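Local coordinates for uncharacterized protein (Bacteroides ovatus, PDB 4IRT) that is of unknown function but is a putative neuraminidase with a BNR-repeat beta-propeller fold, consistent with action on sialylated glycans, at residues L46-R51 with L108-K113; N178-L183 with V196-W201; H202-H207 with P245-L250. All coordinates share one frame; numbering follows the deposited sequence.

Contact 1. Residues L46-R51 with L108-K113. With EDO (1,2-ethanediol), chain J.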
loop_
_atom_site.group_PDB
_atom_site.type_symbol
_atom_site.label_atom_id
_atom_site.label_comp_id
_atom_site.label_asym_id
_atom_site.label_seq_id
_atom_site.Cartn_x
_atom_site.Cartn_y
_atom_site.Cartn_z
ATOM N N LEU A 46 -6.043 -5.347 18.213
ATOM C CA LEU A 46 -5.924 -5.900 16.887
ATOM C C LEU A 46 -6.943 -7.005 16.785
ATOM O O LEU A 46 -6.904 -7.947 17.587
ATOM C CB LEU A 46 -4.516 -6.496 16.715
ATOM C CG LEU A 46 -4.288 -7.482 15.581
ATOM C CD1 LEU A 46 -4.540 -6.810 14.251
ATOM C CD2 LEU A 46 -2.874 -8.012 15.624
ATOM N N VAL A 47 -7.838 -6.885 15.813
ATOM C CA VAL A 47 -8.825 -7.884 15.503
ATOM C C VAL A 47 -8.433 -8.527 14.168
ATOM O O VAL A 47 -8.056 -7.825 13.217
ATOM C CB VAL A 47 -10.212 -7.222 15.358
ATOM C CG1 VAL A 47 -11.257 -8.217 14.890
ATOM C CG2 VAL A 47 -10.622 -6.590 16.680
ATOM N N LEU A 48 -8.537 -9.857 14.088
ATOM C CA LEU A 48 -8.398 -10.590 12.821
ATOM C C LEU A 48 -9.731 -11.268 12.510
ATOM O O LEU A 48 -10.416 -11.749 13.418
ATOM C CB LEU A 48 -7.289 -11.638 12.914
ATOM C CG LEU A 48 -5.879 -11.178 13.252
ATOM C CD1 LEU A 48 -4.939 -12.355 13.227
ATOM C CD2 LEU A 48 -5.384 -10.104 12.291
ATOM N N GLY A 49 -10.113 -11.270 11.239
ATOM C CA GLY A 49 -11.331 -11.898 10.811
ATOM C C GLY A 49 -11.179 -12.662 9.516
ATOM O O GLY A 49 -10.254 -12.438 8.759
ATOM N N LYS A 50 -12.119 -13.572 9.272
ATOM C CA LYS A 50 -12.156 -14.291 8.026
ATOM C C LYS A 50 -13.580 -14.694 7.672
ATOM O O LYS A 50 -14.439 -14.843 8.555
ATOM C CB LYS A 50 -11.260 -15.531 8.077
ATOM C CG LYS A 50 -11.798 -16.660 8.935
ATOM C CD LYS A 50 -10.765 -17.757 9.186
ATOM C CE LYS A 50 -10.486 -18.563 7.926
ATOM N NZ LYS A 50 -9.761 -19.851 8.162
ATOM N N ARG A 51 -13.798 -14.882 6.368
ATOM C CA ARG A 51 -15.022 -15.418 5.849
ATOM C C ARG A 51 -14.738 -16.272 4.620
ATOM O O ARG A 51 -13.685 -16.143 3.956
ATOM C CB ARG A 51 -15.989 -14.301 5.449
ATOM C CG ARG A 51 -15.472 -13.366 4.364
ATOM C CD ARG A 51 -16.582 -12.691 3.574
ATOM N NE ARG A 51 -16.054 -11.715 2.605
ATOM C CZ ARG A 51 -16.772 -11.154 1.626
ATOM N NH1 ARG A 51 -18.058 -11.471 1.460
ATOM N NH2 ARG A 51 -16.229 -10.243 0.825
ATOM N N LEU A 108 -7.089 -17.646 13.290
ATOM C CA LEU A 108 -7.093 -16.237 13.664
ATOM C C LEU A 108 -6.343 -16.014 14.966
ATOM O O LEU A 108 -6.073 -14.882 15.318
ATOM C CB LEU A 108 -8.532 -15.728 13.815
ATOM C CG LEU A 108 -9.440 -15.810 12.610
ATOM C CD1 LEU A 108 -10.803 -15.261 12.981
ATOM C CD2 LEU A 108 -8.871 -15.046 11.413
ATOM N N GLU A 109 -5.985 -17.093 15.660
ATOM C CA GLU A 109 -5.216 -17.001 16.880
ATOM C C GLU A 109 -3.734 -16.897 16.552
ATOM O O GLU A 109 -3.207 -17.633 15.708
ATOM C CB GLU A 109 -5.429 -18.230 17.752
ATOM C CG GLU A 109 -6.856 -18.475 18.187
ATOM C CD GLU A 109 -6.888 -19.607 19.190
ATOM O OE1 GLU A 109 -6.269 -19.482 20.286
ATOM O OE2 GLU A 109 -7.476 -20.644 18.854
ATOM N N LEU A 110 -3.080 -15.973 17.252
ATOM C CA LEU A 110 -1.695 -15.646 17.066
ATOM C C LEU A 110 -0.853 -16.153 18.236
ATOM O O LEU A 110 -1.312 -16.209 19.358
ATOM C CB LEU A 110 -1.557 -14.127 17.012
ATOM C CG LEU A 110 -2.285 -13.409 15.873
ATOM C CD1 LEU A 110 -2.159 -11.897 16.015
ATOM C CD2 LEU A 110 -1.672 -13.896 14.567
ATOM N N GLY A 111 0.382 -16.522 17.962
ATOM C CA GLY A 111 1.362 -16.767 19.016
ATOM C C GLY A 111 1.989 -15.482 19.545
ATOM O O GLY A 111 1.487 -14.372 19.327
ATOM N N ASP A 112 3.122 -15.643 20.219
ATOM C CA ASP A 112 3.862 -14.521 20.760
ATOM C C ASP A 112 4.535 -13.728 19.633
ATOM O O ASP A 112 4.776 -14.243 18.529
ATOM C CB ASP A 112 4.949 -14.997 21.736
ATOM C CG ASP A 112 4.406 -15.788 22.916
ATOM O OD1 ASP A 112 3.210 -15.752 23.227
ATOM O OD2 ASP A 112 5.224 -16.439 23.566
ATOM N N LYS A 113 4.854 -12.475 19.945
ATOM C CA LYS A 113 5.714 -11.647 19.092
ATOM C C LYS A 113 7.066 -12.337 18.908
ATOM O O LYS A 113 7.610 -12.902 19.869
ATOM C CB LYS A 113 5.879 -10.252 19.712
ATOM C CG LYS A 113 4.612 -9.401 19.677
ATOM C CD LYS A 113 4.796 -8.038 20.305
ATOM C CE LYS A 113 3.501 -7.222 20.207
ATOM N NZ LYS A 113 3.588 -5.896 20.911
HETATM C C1 EDO J . 4.869 -18.160 19.196
HETATM O O1 EDO J . 4.149 -18.260 20.434
HETATM C C2 EDO J . 6.355 -18.069 19.455
HETATM O O2 EDO J . 6.873 -19.393 19.503
#
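L108 sets CD2 over the G49 peptide and CD1 above the L48 carbonyl plane, beyond the oxygen; these peptides are the flat groups of this contact. CD2 of L108 stands 3.8 Å from the carbonyl carbon C of G49, almost straight above that peptide face. The other methyl, CD1, is 3.6 Å from O of L48. G49 meets L108 through its backbone, while L48 and K50, flanking it along the strand and both directed toward 108-113, touch L108 CD2 with their side chains. The L48 CB is 4.0 Å from L108 CD2, and the aliphatic K50 CD approaches that same CD2 to 4.0 Å, the two chains crossing at a slant.

Strand 45-52 is the third in the order across a four-stranded antiparallel sheet, the form of a propeller blade, and residues 108-113 belong to the loop between strands 99-101 and 124-131. L108 also packs against strands 59-63 and 86-90. Further along, L48 and L110 meet tip to tip, with L48 CD1 3.9 Å from L110 CD2; L46 CD2 reaches L110 CD1 at 4.0 Å from about a right angle. No hydrogen bond crosses between the segments. L108 O, 3.5 Å from L48 CD1, is buried and has no polar partner in the model. The bend of K50 at chi3 (-71°) turns the chain end, once CD has passed L108, toward G106 O and Y36 OH, to which NZ hydrogen-bonds. D112 N donates to O1 of a 1,2-ethanediol at 2.8 Å (174°), probably from the crystallisation liquor.

Contact 2. Residues N178-L183 with V196-W201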
loop_
_atom_site.group_PDB
_atom_site.type_symbol
_atom_site.label_atom_id
_atom_site.label_comp_id
_atom_site.label_asym_id
_atom_site.label_seq_id
_atom_site.Cartn_x
_atom_site.Cartn_y
_atom_site.Cartn_z
ATOM N N ASN A 178 15.985 11.117 1.934
ATOM C CA ASN A 178 15.170 9.966 2.191
ATOM C C ASN A 178 14.473 9.541 0.893
ATOM O O ASN A 178 14.416 10.297 -0.090
ATOM C CB ASN A 178 14.116 10.274 3.272
ATOM C CG ASN A 178 14.709 10.442 4.663
ATOM O OD1 ASN A 178 14.674 11.518 5.247
ATOM N ND2 ASN A 178 15.252 9.389 5.184
ATOM N N ALA A 179 13.908 8.341 0.931
ATOM C CA ALA A 179 12.974 7.853 -0.091
ATOM C C ALA A 179 11.681 7.389 0.563
ATOM O O ALA A 179 11.691 7.016 1.745
ATOM C CB ALA A 179 13.603 6.710 -0.847
ATOM N N TYR A 180 10.581 7.420 -0.212
ATOM C CA TYR A 180 9.313 6.803 0.132
ATOM C C TYR A 180 8.898 5.962 -1.036
ATOM O O TYR A 180 8.807 6.464 -2.162
ATOM C CB TYR A 180 8.238 7.838 0.434
ATOM C CG TYR A 180 8.568 8.604 1.669
ATOM C CD1 TYR A 180 8.173 8.134 2.923
ATOM C CD2 TYR A 180 9.283 9.775 1.595
ATOM C CE1 TYR A 180 8.502 8.837 4.083
ATOM C CE2 TYR A 180 9.616 10.484 2.739
ATOM C CZ TYR A 180 9.229 10.003 3.978
ATOM O OH TYR A 180 9.589 10.720 5.094
ATOM N N TRP A 181 8.657 4.686 -0.754
ATOM C CA TRP A 181 8.497 3.672 -1.781
ATOM C C TRP A 181 7.158 2.963 -1.723
ATOM O O TRP A 181 6.439 3.062 -0.753
ATOM C CB TRP A 181 9.626 2.631 -1.669
ATOM C CG TRP A 181 9.731 2.005 -0.289
ATOM C CD1 TRP A 181 9.012 0.986 0.213
ATOM C CD2 TRP A 181 10.636 2.423 0.756
ATOM N NE1 TRP A 181 9.390 0.733 1.537
ATOM C CE2 TRP A 181 10.402 1.603 1.872
ATOM C CE3 TRP A 181 11.604 3.425 0.840
ATOM C CZ2 TRP A 181 11.090 1.766 3.068
ATOM C CZ3 TRP A 181 12.297 3.576 2.000
ATOM C CH2 TRP A 181 12.032 2.757 3.120
ATOM N N GLN A 182 6.868 2.230 -2.789
ATOM C CA GLN A 182 5.775 1.256 -2.884
ATOM C C GLN A 182 6.180 0.133 -3.828
ATOM O O GLN A 182 7.052 0.319 -4.695
ATOM C CB GLN A 182 4.450 1.920 -3.355
ATOM C CG GLN A 182 4.564 2.756 -4.644
ATOM C CD GLN A 182 4.980 4.193 -4.421
ATOM O OE1 GLN A 182 4.736 4.782 -3.358
ATOM N NE2 GLN A 182 5.638 4.780 -5.434
ATOM N N LEU A 183 5.613 -1.046 -3.610
ATOM C CA LEU A 183 5.974 -2.243 -4.351
ATOM C C LEU A 183 4.741 -2.999 -4.756
ATOM O O LEU A 183 3.644 -2.734 -4.260
ATOM C CB LEU A 183 6.862 -3.193 -3.529
ATOM C CG LEU A 183 8.162 -2.605 -3.016
ATOM C CD1 LEU A 183 7.984 -1.988 -1.648
ATOM C CD2 LEU A 183 9.280 -3.605 -2.909
ATOM N N VAL A 196 9.720 8.016 -4.527
ATOM C CA VAL A 196 10.048 9.430 -4.695
ATOM C C VAL A 196 11.181 9.724 -3.727
ATOM O O VAL A 196 11.349 9.039 -2.693
ATOM C CB VAL A 196 8.846 10.368 -4.388
ATOM C CG1 VAL A 196 7.619 9.931 -5.210
ATOM C CG2 VAL A 196 8.540 10.411 -2.899
ATOM N N TRP A 197 11.988 10.704 -4.084
ATOM C CA TRP A 197 12.970 11.194 -3.178
ATOM C C TRP A 197 12.355 12.250 -2.308
ATOM O O TRP A 197 11.457 12.978 -2.737
ATOM C CB TRP A 197 14.121 11.820 -3.936
ATOM C CG TRP A 197 14.888 10.860 -4.798
ATOM C CD1 TRP A 197 15.004 10.906 -6.154
ATOM C CD2 TRP A 197 15.700 9.750 -4.365
ATOM N NE1 TRP A 197 15.830 9.891 -6.597
ATOM C CE2 TRP A 197 16.272 9.175 -5.517
ATOM C CE3 TRP A 197 16.016 9.205 -3.114
ATOM C CZ2 TRP A 197 17.159 8.067 -5.456
ATOM C CZ3 TRP A 197 16.887 8.123 -3.061
ATOM C CH2 TRP A 197 17.439 7.563 -4.225
ATOM N N ARG A 198 12.834 12.352 -1.072
ATOM C CA ARG A 198 12.557 13.556 -0.297
ATOM C C ARG A 198 13.883 14.144 0.136
ATOM O O ARG A 198 14.628 13.521 0.884
ATOM C CB ARG A 198 11.702 13.337 0.932
ATOM C CG ARG A 198 11.291 14.707 1.468
ATOM C CD ARG A 198 10.506 14.693 2.738
ATOM N NE ARG A 198 9.131 14.277 2.522
ATOM C CZ ARG A 198 8.238 14.232 3.491
ATOM N NH1 ARG A 198 8.571 14.648 4.708
ATOM N NH2 ARG A 198 7.010 13.796 3.254
ATOM N N GLU A 199 14.131 15.365 -0.285
ATOM C CA GLU A 199 15.432 15.953 -0.172
ATOM C C GLU A 199 15.795 16.338 1.271
ATOM O O GLU A 199 16.916 16.092 1.690
ATOM C CB GLU A 199 15.539 17.127 -1.136
ATOM C CG GLU A 199 16.929 17.413 -1.618
ATOM C CD GLU A 199 17.680 16.214 -2.210
ATOM O OE1 GLU A 199 17.111 15.271 -2.781
ATOM O OE2 GLU A 199 18.902 16.253 -2.156
ATOM N N THR A 200 14.828 16.859 2.048
ATOM C CA THR A 200 15.070 17.208 3.442
ATOM C C THR A 200 13.792 17.027 4.275
ATOM O O THR A 200 12.887 16.313 3.876
ATOM C CB THR A 200 15.717 18.629 3.543
ATOM O OG1 THR A 200 16.145 18.927 4.890
ATOM C CG2 THR A 200 14.754 19.722 3.050
ATOM N N TRP A 201 13.724 17.632 5.458
ATOM C CA TRP A 201 12.580 17.399 6.371
ATOM C C TRP A 201 11.226 17.572 5.706
ATOM O O TRP A 201 10.316 16.777 5.928
ATOM C CB TRP A 201 12.668 18.347 7.575
ATOM C CG TRP A 201 13.867 18.076 8.455
ATOM C CD1 TRP A 201 15.051 18.759 8.475
ATOM C CD2 TRP A 201 13.988 17.031 9.424
ATOM N NE1 TRP A 201 15.909 18.186 9.407
ATOM C CE2 TRP A 201 15.276 17.131 9.997
ATOM C CE3 TRP A 201 13.116 16.021 9.880
ATOM C CZ2 TRP A 201 15.718 16.266 10.997
ATOM C CZ3 TRP A 201 13.562 15.161 10.890
ATOM C CH2 TRP A 201 14.854 15.278 11.411
HETATM O O HOH W 1 14.955 13.899 3.628
#
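N178 and R198 form a hydrogen-bonded antiparallel pair, and the backbone ladder from there to Y180 and V196 belongs to the tight part of the contact. R198 N donates to N178 O at 2.8 Å with a nearly straight N-H...O angle of 176°, yet it approaches from above the carbonyl plane. By contrast, Y180 N meets V196 O at 3.1 Å within the carbonyl plane. Between these pairs, A179 and W197 are non-hydrogen-bonded partners; a CA-H...O contact of 3.3 Å from A179 CA to V196 O fills in. The indole edge of W197 carries N178 O near its plane, 3.6 Å from CE3.

Packing is also close on the face of Y180, V196 and R198, where Y180 CB is 4.2 Å from V196 CG2. With CG anti to the backbone N (chi1 -169°) and a bend at chi3 (-75°), R198 brings its guanidinium face over Y180 CE2, 3.7 Å from the plane and offset toward the rim, the two planes too inclined for a parallel stack. CB of R198 meets the tyrosine edge in plane. The guanidinium is held by N206 through NE and by N252 through NH2, and adds a weak bond from NH1 to W201 O. The loose side lies toward the exposed T200 and W201: there a water bridges N178 OD1 (2.9 Å) and R198 O (2.8 Å) beside the last backbone bond, N178 N to R198 O. The ladder is that of a beta hairpin, strands 178-185 and 191-198, which opens a four-stranded antiparallel sheet of the kind that makes a beta-propeller blade.

Contact 3. Residues H202-H207 with P245-L250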
loop_
_atom_site.group_PDB
_atom_site.type_symbol
_atom_site.label_atom_id
_atom_site.label_comp_id
_atom_site.label_asym_id
_atom_site.label_seq_id
_atom_site.Cartn_x
_atom_site.Cartn_y
_atom_site.Cartn_z
ATOM N N HIS A 202 11.097 18.601 4.883
ATOM C CA HIS A 202 9.797 19.097 4.510
ATOM C C HIS A 202 9.193 18.404 3.294
ATOM O O HIS A 202 9.874 18.096 2.324
ATOM C CB HIS A 202 9.864 20.589 4.305
ATOM C CG HIS A 202 10.519 21.295 5.448
ATOM N ND1 HIS A 202 11.892 21.390 5.575
ATOM C CD2 HIS A 202 9.991 21.860 6.560
ATOM C CE1 HIS A 202 12.177 22.029 6.698
ATOM N NE2 HIS A 202 11.042 22.325 7.314
ATOM N N VAL A 203 7.898 18.170 3.383
ATOM C CA VAL A 203 7.160 17.455 2.345
ATOM C C VAL A 203 7.270 18.093 0.954
ATOM O O VAL A 203 7.270 17.386 -0.061
ATOM C CB VAL A 203 5.676 17.304 2.744
ATOM C CG1 VAL A 203 4.948 18.640 2.757
ATOM C CG2 VAL A 203 4.992 16.304 1.801
ATOM N N GLU A 204 7.355 19.422 0.882
ATOM C CA GLU A 204 7.513 20.092 -0.416
ATOM C C GLU A 204 8.826 19.801 -1.133
ATOM O O GLU A 204 8.984 20.208 -2.287
ATOM C CB GLU A 204 7.320 21.618 -0.295
ATOM C CG GLU A 204 8.366 22.327 0.563
ATOM C CD GLU A 204 8.007 22.428 2.042
ATOM O OE1 GLU A 204 7.199 21.589 2.549
ATOM O OE2 GLU A 204 8.594 23.352 2.694
ATOM N N THR A 205 9.753 19.122 -0.453
ATOM C CA THR A 205 11.026 18.749 -1.031
ATOM C C THR A 205 11.013 17.316 -1.606
ATOM O O THR A 205 12.062 16.797 -1.989
ATOM C CB THR A 205 12.224 18.963 -0.057
ATOM O OG1 THR A 205 12.245 17.966 0.978
ATOM C CG2 THR A 205 12.183 20.354 0.563
ATOM N N ASN A 206 9.836 16.685 -1.672
ATOM C CA ASN A 206 9.666 15.471 -2.474
ATOM C C ASN A 206 9.956 15.818 -3.946
ATOM O O ASN A 206 9.619 16.918 -4.419
ATOM C CB ASN A 206 8.216 14.959 -2.439
ATOM C CG ASN A 206 7.800 14.354 -1.119
ATOM O OD1 ASN A 206 8.626 13.955 -0.260
ATOM N ND2 ASN A 206 6.470 14.256 -0.951
ATOM N N HIS A 207 10.602 14.897 -4.638
ATOM C CA HIS A 207 10.804 15.049 -6.062
ATOM C C HIS A 207 11.053 13.717 -6.743
ATOM O O HIS A 207 11.632 12.803 -6.141
ATOM C CB HIS A 207 11.957 16.021 -6.338
ATOM C CG HIS A 207 13.276 15.606 -5.755
ATOM N ND1 HIS A 207 14.222 14.910 -6.479
ATOM C CD2 HIS A 207 13.824 15.830 -4.539
ATOM C CE1 HIS A 207 15.293 14.712 -5.726
ATOM N NE2 HIS A 207 15.076 15.259 -4.541
ATOM N N PRO A 245 9.770 18.143 -10.238
ATOM C CA PRO A 245 10.551 18.970 -9.338
ATOM C C PRO A 245 10.036 18.975 -7.888
ATOM O O PRO A 245 8.939 18.498 -7.589
ATOM C CB PRO A 245 10.377 20.362 -9.958
ATOM C CG PRO A 245 8.950 20.318 -10.464
ATOM C CD PRO A 245 8.862 18.953 -11.083
ATOM N N GLN A 246 10.807 19.606 -7.008
ATOM C CA GLN A 246 10.286 19.957 -5.705
ATOM C C GLN A 246 9.199 21.020 -5.931
ATOM O O GLN A 246 9.149 21.630 -6.998
ATOM C CB GLN A 246 11.411 20.498 -4.833
ATOM C CG GLN A 246 12.525 19.471 -4.618
ATOM C CD GLN A 246 13.583 19.951 -3.643
ATOM O OE1 GLN A 246 13.290 20.652 -2.667
ATOM N NE2 GLN A 246 14.833 19.564 -3.902
ATOM N N ASN A 247 8.321 21.187 -4.945
ATOM C CA ASN A 247 7.258 22.196 -4.964
ATOM C C ASN A 247 6.233 22.033 -6.093
ATOM O O ASN A 247 5.730 23.004 -6.624
ATOM C CB ASN A 247 7.864 23.598 -4.958
ATOM C CG ASN A 247 8.655 23.858 -3.704
ATOM O OD1 ASN A 247 8.083 23.972 -2.628
ATOM N ND2 ASN A 247 9.981 23.920 -3.828
ATOM N N CYS A 248 5.909 20.789 -6.445
ATOM C CA CYS A 248 4.794 20.559 -7.345
ATOM C C CYS A 248 3.699 19.720 -6.716
ATOM O O CYS A 248 2.865 19.120 -7.439
ATOM C CB CYS A 248 5.252 19.996 -8.708
ATOM S SG CYS A 248 5.773 18.282 -8.688
ATOM N N GLU A 249 3.686 19.691 -5.385
ATOM C CA GLU A 249 2.679 18.967 -4.592
ATOM C C GLU A 249 2.725 17.449 -4.850
ATOM O O GLU A 249 1.716 16.751 -4.753
ATOM C CB GLU A 249 1.278 19.495 -4.899
ATOM C CG GLU A 249 1.087 20.980 -4.790
ATOM C CD GLU A 249 1.407 21.570 -3.424
ATOM O OE1 GLU A 249 1.586 20.840 -2.413
ATOM O OE2 GLU A 249 1.433 22.824 -3.368
ATOM N N LEU A 250 3.895 16.949 -5.214
ATOM C CA LEU A 250 4.104 15.530 -5.373
ATOM C C LEU A 250 4.084 14.868 -3.996
ATOM O O LEU A 250 4.807 15.277 -3.088
ATOM C CB LEU A 250 5.434 15.257 -6.055
ATOM C CG LEU A 250 5.774 13.777 -6.207
ATOM C CD1 LEU A 250 4.809 13.068 -7.133
ATOM C CD2 LEU A 250 7.217 13.636 -6.648
HETATM O O HOH W 2 5.976 17.663 -2.509
HETATM O O HOH W 3 6.895 18.235 -5.202
#
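N206 and L250 make the straightest polar link between the segments: ND2 of N206 donates to L250 O at 2.9 Å with an N-H...O angle of 175°, the acceptor lying in the plane of the asparagine amide. A second bond runs from N247 N to E204 O, also 2.9 Å and in the carbonyl plane. Beside the N247 bond, Q246 CA offers a CA-H...O contact to N206 O at 3.4 Å.

Q246 and L250 bury the largest areas of their segment. The Q246 chain is extended beyond CG and runs alongside both T205 and H207, placing OE1 3.3 Å from T205 CB. Its amide and the imidazole are turned only 19° apart, and Q246 CG approaches H207 CD2 to 3.9 Å. L250 puts CD2 against the backbone of H207. One water lies by the carbonyls of V203 and L250; another accepts from C248 N at 3.0 Å and sits near N206 O.

The next shell fixes these groups. In the 3-10 turn 203-205, H202 O accepts from both T205 N and T205 OG1, the latter at 2.7 Å. N252 OD1 takes a second bond from ND2 of N206, which is thus gripped by two acceptors. E199 OE1 grips H207 NE2.

Strand 206-214, which begins here, is third across its sheet. The loop 245-250 leads from strand 239-242, fourth across that sheet, to strand 255-258 of another; L250 packs on T268 and W270, and N247 O accepts from R271, all of strand 264-271.

The three contacts follow one another along the chain without overlap. Contact 1 stands apart: its centre is 32 Å from that of contact 2 and 39 Å from that of contact 3, on the opposite side of the chain's centre, with the nearest atoms about 20 and 28 Å away. Contacts 2 and 3, with centres 10 Å apart, touch through adjacent strands 191-198 and 206-214 of one sheet, where W197 O lies 2.8 Å from H207 N, a probable hydrogen bond. Contact 1 belongs to one four-stranded sheet of the propeller and contacts 2 and 3 to another, with contact 3 also reaching strand 264-271 of the next sheet; they show pairing inside a sheet and loops packed against strands or turns.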